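Local structure of ThiJ/PfpI family protein (Pseudomonas syringae pv. tomato, 3EWN) at residues Val57-Asp62 with Asp103-Ala108; Pro209-Ala212 with Lys216-Pro219; Ser48-Lys53 with Gln192-Cys197; Trp145-Ala150 with Ala231-Lys236. The protein is of unknown function but belongs to the DJ-1/PfpI family, whose members share a glutaminase-type (class I amidotransferase-like) fold. All coordinates share one frame; numbering follows the deposited sequence.

Contact 1 of 4, residues Val57-Asp62 with Asp103-Ala108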
# COMPACT_ATOMS: atom_id res chain seq x y z
N VAL A 57 15.96 4.35 -2.19
CA VAL A 57 17.18 4.82 -1.55
C VAL A 57 17.25 4.72 -0.03
O VAL A 57 16.32 5.10 0.67
CB VAL A 57 17.43 6.29 -1.93
CG1 VAL A 57 18.82 6.72 -1.49
CG2 VAL A 57 17.26 6.47 -3.42
N ALA A 58 18.39 4.25 0.46
CA ALA A 58 18.62 4.12 1.89
C ALA A 58 20.08 4.40 2.22
O ALA A 58 20.92 4.51 1.32
CB ALA A 58 18.24 2.72 2.36
N LYS A 59 20.39 4.50 3.51
CA LYS A 59 21.76 4.77 3.96
C LYS A 59 22.70 3.68 3.44
O LYS A 59 23.87 3.93 3.15
CB LYS A 59 21.79 4.83 5.49
CG LYS A 59 23.03 5.50 6.08
CD LYS A 59 22.83 5.80 7.56
CE LYS A 59 24.02 6.55 8.14
NZ LYS A 59 23.81 6.93 9.56
N SER A 60 22.18 2.46 3.34
CA SER A 60 22.96 1.33 2.83
C SER A 60 22.00 0.40 2.09
O SER A 60 20.79 0.64 2.08
CB SER A 60 23.64 0.58 3.98
OG SER A 60 24.54 1.42 4.67
N LEU A 61 22.53 -0.65 1.49
CA LEU A 61 21.68 -1.58 0.75
C LEU A 61 21.08 -2.69 1.61
O LEU A 61 20.34 -3.53 1.11
CB LEU A 61 22.44 -2.18 -0.44
CG LEU A 61 22.82 -1.20 -1.55
CD1 LEU A 61 23.54 -1.95 -2.67
CD2 LEU A 61 21.58 -0.51 -2.11
N ASP A 62 21.40 -2.70 2.90
CA ASP A 62 20.84 -3.72 3.77
C ASP A 62 19.33 -3.53 3.82
O ASP A 62 18.83 -2.41 3.77
CB ASP A 62 21.41 -3.61 5.19
CG ASP A 62 22.92 -3.75 5.23
OD1 ASP A 62 23.44 -4.75 4.70
OD2 ASP A 62 23.58 -2.87 5.81
N ASP A 103 19.21 12.07 11.53
CA ASP A 103 20.44 11.48 11.02
C ASP A 103 21.14 12.43 10.05
O ASP A 103 20.60 12.79 9.01
CB ASP A 103 20.11 10.16 10.31
CG ASP A 103 21.34 9.45 9.80
OD1 ASP A 103 22.14 8.98 10.62
OD2 ASP A 103 21.50 9.37 8.56
N ALA A 104 22.36 12.84 10.41
CA ALA A 104 23.12 13.78 9.59
C ALA A 104 23.28 13.36 8.12
O ALA A 104 23.10 14.18 7.22
CB ALA A 104 24.50 14.01 10.21
N GLU A 105 23.62 12.10 7.88
CA GLU A 105 23.81 11.64 6.51
C GLU A 105 22.52 11.68 5.71
O GLU A 105 22.51 12.08 4.55
CB GLU A 105 24.39 10.22 6.48
CG GLU A 105 24.72 9.75 5.08
CD GLU A 105 25.47 8.43 5.05
OE1 GLU A 105 25.73 7.92 3.94
OE2 GLU A 105 25.80 7.90 6.14
N THR A 106 21.42 11.27 6.34
CA THR A 106 20.13 11.28 5.66
C THR A 106 19.72 12.71 5.31
O THR A 106 19.29 12.99 4.19
CB THR A 106 19.03 10.64 6.54
OG1 THR A 106 19.38 9.27 6.79
CG2 THR A 106 17.68 10.68 5.84
N LEU A 107 19.87 13.63 6.26
CA LEU A 107 19.51 15.02 6.01
C LEU A 107 20.37 15.63 4.90
O LEU A 107 19.86 16.36 4.05
CB LEU A 107 19.65 15.84 7.29
CG LEU A 107 18.68 15.49 8.42
CD1 LEU A 107 18.94 16.40 9.62
CD2 LEU A 107 17.24 15.64 7.94
N ALA A 108 21.67 15.33 4.91
CA ALA A 108 22.57 15.87 3.91
C ALA A 108 22.13 15.42 2.52
O ALA A 108 22.14 16.21 1.57
CB ALA A 108 24.00 15.40 4.18
O HOH W 1 24.89 6.09 2.12
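Lys59, just beyond strand 53-58, puts its ammonium group on the carboxylate of Asp103, the N-cap of helix 104-114. This salt bridge is the tight part. Lys59 NZ lies 2.8 Å from Asp103 OD1 and meets it on the syn side, 19° out of the carboxylate plane. The lysine chain is extended along its whole length (chi1 -162°), which carries NZ to a side chain coming from the opposite direction. The other oxygen of Asp103 is turned to the helix. Asp103 OD2 accepts from Thr106 N at 2.9 Å and from Thr106 OG1 at 2.8 Å, and these two donors approach from opposite faces of the carboxylate plane. Three bonds therefore fix the rotation of Asp103. The solvent side is looser. Glu105 OE2 comes against the lysine chain at a slant, 3.0 Å from Lys59 CE, but 4.1 Å from Lys59 NZ, beyond a salt bridge. A water links the same two residues, donating to Lys59 O at 2.6 Å and to Glu105 OE1 at 2.7 Å. Phe78 also packs on Glu105 and Thr106. The arrangement is a helix N-cap tied by a surface salt bridge to the loop after a strand of the central sheet in an alpha/beta fold.

Contact 2 of 4, residues Pro209-Ala212 with Lys216-Pro219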
# COMPACT_ATOMS: atom_id res chain seq x y z
N PRO A 209 -15.51 0.47 4.95
CA PRO A 209 -16.61 -0.13 5.71
C PRO A 209 -17.04 0.67 6.94
O PRO A 209 -18.11 0.43 7.50
CB PRO A 209 -16.08 -1.52 6.07
CG PRO A 209 -14.59 -1.31 6.14
CD PRO A 209 -14.33 -0.42 4.94
N PHE A 210 -16.22 1.63 7.35
CA PHE A 210 -16.53 2.45 8.51
C PHE A 210 -16.25 3.90 8.17
O PHE A 210 -15.71 4.20 7.10
CB PHE A 210 -15.70 2.00 9.71
CG PHE A 210 -15.84 0.53 10.00
CD1 PHE A 210 -17.07 -0.01 10.36
CD2 PHE A 210 -14.75 -0.33 9.86
CE1 PHE A 210 -17.22 -1.37 10.56
CE2 PHE A 210 -14.89 -1.70 10.05
CZ PHE A 210 -16.13 -2.22 10.41
N ASN A 211 -16.63 4.81 9.07
CA ASN A 211 -16.47 6.23 8.80
C ASN A 211 -15.63 6.98 9.82
O ASN A 211 -16.01 8.06 10.26
CB ASN A 211 -17.86 6.86 8.71
CG ASN A 211 -17.83 8.29 8.22
OD1 ASN A 211 -17.16 8.60 7.23
ND2 ASN A 211 -18.55 9.17 8.91
N ALA A 212 -14.48 6.42 10.19
CA ALA A 212 -13.61 7.07 11.17
C ALA A 212 -12.24 7.42 10.61
O ALA A 212 -11.26 7.44 11.34
CB ALA A 212 -13.45 6.16 12.39
N LYS A 216 -12.84 14.58 12.00
CA LYS A 216 -14.18 15.15 12.04
C LYS A 216 -15.35 14.18 11.95
O LYS A 216 -16.49 14.55 12.25
CB LYS A 216 -14.31 16.23 10.96
CG LYS A 216 -13.93 15.76 9.57
CD LYS A 216 -13.60 16.94 8.66
CE LYS A 216 -14.79 17.86 8.45
NZ LYS A 216 -15.89 17.19 7.69
N THR A 217 -15.09 12.93 11.54
CA THR A 217 -16.18 11.96 11.44
C THR A 217 -16.01 10.78 12.39
O THR A 217 -16.96 10.03 12.62
CB THR A 217 -16.32 11.40 10.00
OG1 THR A 217 -15.13 10.68 9.64
CG2 THR A 217 -16.55 12.54 9.02
N ALA A 218 -14.81 10.60 12.92
CA ALA A 218 -14.54 9.50 13.83
C ALA A 218 -15.28 9.72 15.14
O ALA A 218 -15.50 10.86 15.55
CB ALA A 218 -13.04 9.40 14.09
N PRO A 219 -15.70 8.63 15.80
CA PRO A 219 -16.41 8.76 17.08
C PRO A 219 -15.53 9.53 18.05
O PRO A 219 -14.31 9.36 18.05
CB PRO A 219 -16.60 7.31 17.51
CG PRO A 219 -16.69 6.57 16.20
CD PRO A 219 -15.60 7.22 15.38
O HOH W 2 -14.79 10.62 6.89
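Thr217 donates from OG1 to the backbone oxygen of Asn211. This side-chain-to-backbone bond closes an irregular loop between helices 192-201 and 220-229, at the subunit interface. From Thr217 OG1 to Asn211 O it is 2.8 Å long, and the hydroxyl sits above the carbonyl plane, 48° out of it. The chi1 of Thr217 (64°) sets OG1 between its backbone N and carbonyl carbon, facing Asn211 O. A water spans the polar edge, donating to Thr217 OG1 at 2.8 Å and to Asn211 OD1 at 3.1 Å. The side chains of the two residues cross at about a right angle. Asn211 ND2 comes within 3.3 Å of Thr217 CB, a plain packing contact. The apolar half of the first shell is small. Ala212 CB rests against Ala218 CB at 3.7 Å and against Pro219 CD at 3.8 Å. Pro219 is the N-cap residue of helix 220-229. Further out, Ser214 shares a hydrogen bond with the Thr217 hydroxyl, and Arg223 binds the oxygen of Ala218. Glu196 of the second subunit packs on Ala212 and Pro219. Gln199 of that chain bonds through NE2 to Phe210 O and through OE1 to Ala212 N.

Contact 3 of 4, residues Ser48-Lys53 with Gln192-Cys197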
# COMPACT_ATOMS: atom_id res chain seq x y z
N SER A 48 3.24 2.93 -12.09
CA SER A 48 2.42 2.83 -13.29
C SER A 48 3.00 3.62 -14.46
O SER A 48 2.57 3.45 -15.60
CB SER A 48 1.01 3.35 -13.02
OG SER A 48 0.99 4.77 -13.01
N LEU A 49 3.98 4.47 -14.18
CA LEU A 49 4.61 5.30 -15.21
C LEU A 49 5.58 4.52 -16.11
O LEU A 49 6.65 4.11 -15.67
CB LEU A 49 5.36 6.45 -14.52
CG LEU A 49 4.49 7.39 -13.66
CD1 LEU A 49 5.38 8.27 -12.80
CD2 LEU A 49 3.61 8.23 -14.57
N MSE A 50 5.20 4.33 -17.37
CA MSE A 50 6.05 3.62 -18.33
C MSE A 50 7.31 4.42 -18.66
O MSE A 50 7.22 5.59 -19.00
CB MSE A 50 5.28 3.35 -19.63
CG MSE A 50 4.14 2.36 -19.51
SE MSE A 50 2.99 2.37 -21.08
CE MSE A 50 4.23 1.61 -22.33
N GLY A 51 8.47 3.78 -18.55
CA GLY A 51 9.72 4.45 -18.86
C GLY A 51 10.41 5.10 -17.67
O GLY A 51 11.59 5.43 -17.74
N ALA A 52 9.67 5.29 -16.58
CA ALA A 52 10.23 5.92 -15.40
C ALA A 52 11.13 4.95 -14.65
O ALA A 52 10.92 3.74 -14.68
CB ALA A 52 9.11 6.40 -14.48
N LYS A 53 12.14 5.51 -13.99
CA LYS A 53 13.07 4.71 -13.20
C LYS A 53 12.88 5.09 -11.74
O LYS A 53 13.02 6.25 -11.37
CB LYS A 53 14.51 4.99 -13.63
CG LYS A 53 14.79 4.57 -15.07
CD LYS A 53 16.23 4.83 -15.44
CE LYS A 53 16.51 4.38 -16.87
NZ LYS A 53 17.95 4.52 -17.22
N GLN A 192 -4.18 13.73 -17.31
CA GLN A 192 -5.30 13.14 -16.58
C GLN A 192 -5.76 11.80 -17.11
O GLN A 192 -6.16 10.92 -16.34
CB GLN A 192 -6.48 14.11 -16.56
CG GLN A 192 -7.61 13.63 -15.67
CD GLN A 192 -8.68 14.67 -15.48
OE1 GLN A 192 -8.40 15.86 -15.42
NE2 GLN A 192 -9.93 14.22 -15.35
N THR A 193 -5.72 11.62 -18.42
CA THR A 193 -6.16 10.36 -19.00
C THR A 193 -5.27 9.21 -18.53
O THR A 193 -5.76 8.12 -18.23
CB THR A 193 -6.13 10.41 -20.53
OG1 THR A 193 -6.97 11.48 -20.98
CG2 THR A 193 -6.65 9.09 -21.11
N TYR A 194 -3.96 9.46 -18.47
CA TYR A 194 -3.03 8.43 -18.03
C TYR A 194 -3.39 8.08 -16.59
O TYR A 194 -3.45 6.91 -16.22
CB TYR A 194 -1.59 8.96 -18.10
CG TYR A 194 -0.53 7.88 -17.98
CD1 TYR A 194 0.22 7.50 -19.08
CD2 TYR A 194 -0.29 7.24 -16.77
CE1 TYR A 194 1.19 6.51 -18.99
CE2 TYR A 194 0.68 6.24 -16.66
CZ TYR A 194 1.42 5.89 -17.78
OH TYR A 194 2.39 4.92 -17.68
N ALA A 195 -3.63 9.10 -15.77
CA ALA A 195 -3.98 8.89 -14.37
C ALA A 195 -5.26 8.08 -14.24
O ALA A 195 -5.38 7.22 -13.36
CB ALA A 195 -4.13 10.23 -13.66
N GLU A 196 -6.23 8.36 -15.10
CA GLU A 196 -7.50 7.65 -15.04
C GLU A 196 -7.29 6.18 -15.39
O GLU A 196 -7.95 5.30 -14.82
CB GLU A 196 -8.51 8.30 -15.99
CG GLU A 196 -8.85 9.73 -15.58
CD GLU A 196 -9.72 10.45 -16.59
OE1 GLU A 196 -9.59 10.15 -17.79
OE2 GLU A 196 -10.53 11.31 -16.18
N CYS A 197 -6.36 5.90 -16.30
CA CYS A 197 -6.07 4.51 -16.66
C CYS A 197 -5.49 3.79 -15.45
O CYS A 197 -5.84 2.65 -15.16
CB CYS A 197 -5.08 4.44 -17.82
SG CYS A 197 -5.79 4.92 -19.40
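Tyr194 projects from helix 192-201 and sets its phenol oxygen between Ser48 and Met50, at the loop that joins helix 36-46 to strand 53-58. Hydrogen bonds come first. Tyr194 OH donates to Ser48 O at 2.6 Å, tilted 20° from the carbonyl plane, and this oxygen lies at the edge of the ring, near the ring plane. Tyr194 OH also accepts from Met50 N at 2.9 Å, with an N-H...O angle of 157°. One oxygen is thus gripped twice, as donor and as acceptor, by backbone groups two residues apart. The first torsion of Tyr194 places CG opposite the backbone N (chi1 -166°), and the side chain points at the loop.

Apolar packing is lighter. Leu49 lends one branch, CD2, which meets Tyr194 CE2 at 4.1 Å. Two van der Waals contacts join it. Met50, a selenomethionine, brings CG to 3.6 Å from Tyr194 OH, while SE and CE run off from the phenol oxygen. Ser48 OG stands 3.9 Å from Tyr194 CE2, but its polar partner is Met45 O.

Backbone bonds shape the loop. Leu49 to Ala52 form a type II beta turn, closed by a weak bond from Ala52 N to Leu49 O at 3.4 Å. Gly51 takes the backbone angles suited to glycine in such a turn. Around the contact, Val186 of helix 177-189 touches Ser48 and Tyr194, and Arg190 bonds to Met50 O. A tyrosine hydroxyl bridges two backbone groups at a type II beta turn, joining helix 192-201 to the helix-to-strand connection of a beta-alpha-beta unit in the alpha/beta fold.

Contact 4 of 4, residues Trp145-Ala150 with Ala231-Lys236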
# COMPACT_ATOMS: atom_id res chain seq x y z
N TRP A 145 -1.93 13.69 11.03
CA TRP A 145 -2.54 14.62 11.96
C TRP A 145 -1.84 14.71 13.31
O TRP A 145 -1.97 15.72 14.00
CB TRP A 145 -4.03 14.29 12.16
CG TRP A 145 -4.32 12.89 12.61
CD1 TRP A 145 -4.74 11.85 11.83
CD2 TRP A 145 -4.26 12.38 13.95
NE1 TRP A 145 -4.96 10.73 12.60
CE2 TRP A 145 -4.67 11.03 13.91
CE3 TRP A 145 -3.90 12.94 15.18
CZ2 TRP A 145 -4.73 10.23 15.05
CZ3 TRP A 145 -3.96 12.14 16.32
CH2 TRP A 145 -4.37 10.80 16.25
N SER A 146 -1.09 13.68 13.68
CA SER A 146 -0.41 13.68 14.97
C SER A 146 0.82 14.57 15.06
O SER A 146 1.29 14.85 16.17
CB SER A 146 -0.00 12.25 15.35
OG SER A 146 0.98 11.76 14.45
N CYS A 147 1.34 15.03 13.93
CA CYS A 147 2.54 15.87 13.94
C CYS A 147 2.54 17.00 12.93
O CYS A 147 3.57 17.64 12.70
CB CYS A 147 3.77 14.99 13.69
SG CYS A 147 3.76 14.14 12.08
N ARG A 148 1.38 17.28 12.33
CA ARG A 148 1.28 18.33 11.33
C ARG A 148 1.75 19.71 11.82
O ARG A 148 2.51 20.40 11.13
CB ARG A 148 -0.16 18.43 10.83
CG ARG A 148 -0.33 19.30 9.60
CD ARG A 148 -1.78 19.29 9.11
NE ARG A 148 -2.69 19.90 10.08
CZ ARG A 148 -3.65 19.25 10.72
NH1 ARG A 148 -3.84 17.95 10.51
NH2 ARG A 148 -4.41 19.89 11.59
N ASP A 149 1.32 20.11 13.01
CA ASP A 149 1.70 21.42 13.52
C ASP A 149 3.19 21.57 13.80
O ASP A 149 3.70 22.69 13.79
CB ASP A 149 0.90 21.76 14.78
CG ASP A 149 -0.55 22.04 14.48
OD1 ASP A 149 -0.82 22.73 13.48
OD2 ASP A 149 -1.42 21.58 15.25
N ALA A 150 3.88 20.47 14.04
CA ALA A 150 5.31 20.52 14.31
C ALA A 150 6.07 21.13 13.13
O ALA A 150 7.12 21.75 13.32
CB ALA A 150 5.85 19.12 14.61
N ALA A 231 0.36 10.63 21.65
CA ALA A 231 0.89 11.72 22.46
C ALA A 231 2.42 11.76 22.51
O ALA A 231 3.03 12.82 22.36
CB ALA A 231 0.31 11.66 23.87
N GLU A 232 3.04 10.60 22.73
CA GLU A 232 4.49 10.55 22.81
C GLU A 232 5.14 11.00 21.50
O GLU A 232 6.13 11.73 21.51
CB GLU A 232 4.97 9.13 23.16
CG GLU A 232 4.65 8.66 24.57
CD GLU A 232 5.15 9.62 25.65
OE1 GLU A 232 6.19 10.27 25.45
OE2 GLU A 232 4.49 9.70 26.72
N PHE A 233 4.58 10.56 20.37
CA PHE A 233 5.12 10.94 19.07
C PHE A 233 4.88 12.44 18.82
O PHE A 233 5.78 13.14 18.36
CB PHE A 233 4.45 10.12 17.96
CG PHE A 233 4.92 10.47 16.58
CD1 PHE A 233 6.25 10.28 16.21
CD2 PHE A 233 4.03 10.97 15.63
CE1 PHE A 233 6.68 10.58 14.91
CE2 PHE A 233 4.45 11.27 14.34
CZ PHE A 233 5.78 11.08 13.98
N THR A 234 3.69 12.92 19.14
CA THR A 234 3.40 14.34 18.93
C THR A 234 4.41 15.22 19.66
O THR A 234 4.92 16.18 19.09
CB THR A 234 2.00 14.71 19.43
OG1 THR A 234 1.02 13.98 18.68
CG2 THR A 234 1.75 16.21 19.27
N LYS A 235 4.69 14.89 20.92
CA LYS A 235 5.64 15.67 21.68
C LYS A 235 7.06 15.57 21.12
O LYS A 235 7.76 16.57 21.03
CB LYS A 235 5.62 15.25 23.16
CG LYS A 235 4.37 15.70 23.90
CD LYS A 235 4.45 15.41 25.40
CE LYS A 235 4.30 13.93 25.71
NZ LYS A 235 2.95 13.41 25.35
N LYS A 236 7.47 14.37 20.71
CA LYS A 236 8.81 14.18 20.15
C LYS A 236 8.95 14.90 18.81
O LYS A 236 10.04 15.37 18.46
CB LYS A 236 9.12 12.69 19.99
CG LYS A 236 9.35 11.99 21.32
CD LYS A 236 9.29 10.48 21.19
CE LYS A 236 10.45 9.93 20.39
NZ LYS A 236 10.50 8.44 20.50
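Phe233 and Thr234, neighbours on helix 231-240, meet Ser146 and Cys147 in two different ways. The Phe233 ring turns its edge to Ser146, whose OG lies near the ring plane, 3.4 Å from Phe233 CD2. Cys147 approaches the ring obliquely, near CE2. Cys147 SG is 3.7 Å from Phe233 CE2 and 4.9 Å from the centroid of that ring, 68° off the ring normal, a sulfur-aromatic contact. The chi1 of Phe233 (179°) places CG opposite its own backbone N and the ring toward the loop. Leu128 of helix 126-132 touches both Cys147 and Phe233. Helix 231-240 is thereby seated against the loop between strands 140-141 and 157-158, on the DJ-1/PfpI alpha/beta domain. Thr234 supplies the polar link. Its OG1 donates to Ser146 O at 2.7 Å, in the carbonyl plane and on a lone pair. The CA of Thr234 adds a weaker C-H...O contact to Ser146 O, at 3.5 Å. Ser146 OG is hydrogen-bonded to His144 ND1 and to a bound glycerol, probably from the crystallisation liquor. Trp145 faces the second subunit, where its NE1 bonds to Leu200 O of that chain.

From the N terminus, residues 48-53 come first and open contact 3, which closes only at helix 192-201, some 140 residues later. Contact 1 lies wholly within that loop. It ties the loop just beyond strand 53-58 to the start of helix 104-114. Contact 4 opens next, at residues 145-150, and closes at helix 231-240. Contacts 3 and 4 therefore cross, and they sit on opposite sides of the chain's centre. Contact 2 is a short loop within the span of contact 4, between helices 192-201 and 220-229. Contacts 2 and 3 both touch the second subunit, although their centres are about 32 Å apart within the chain.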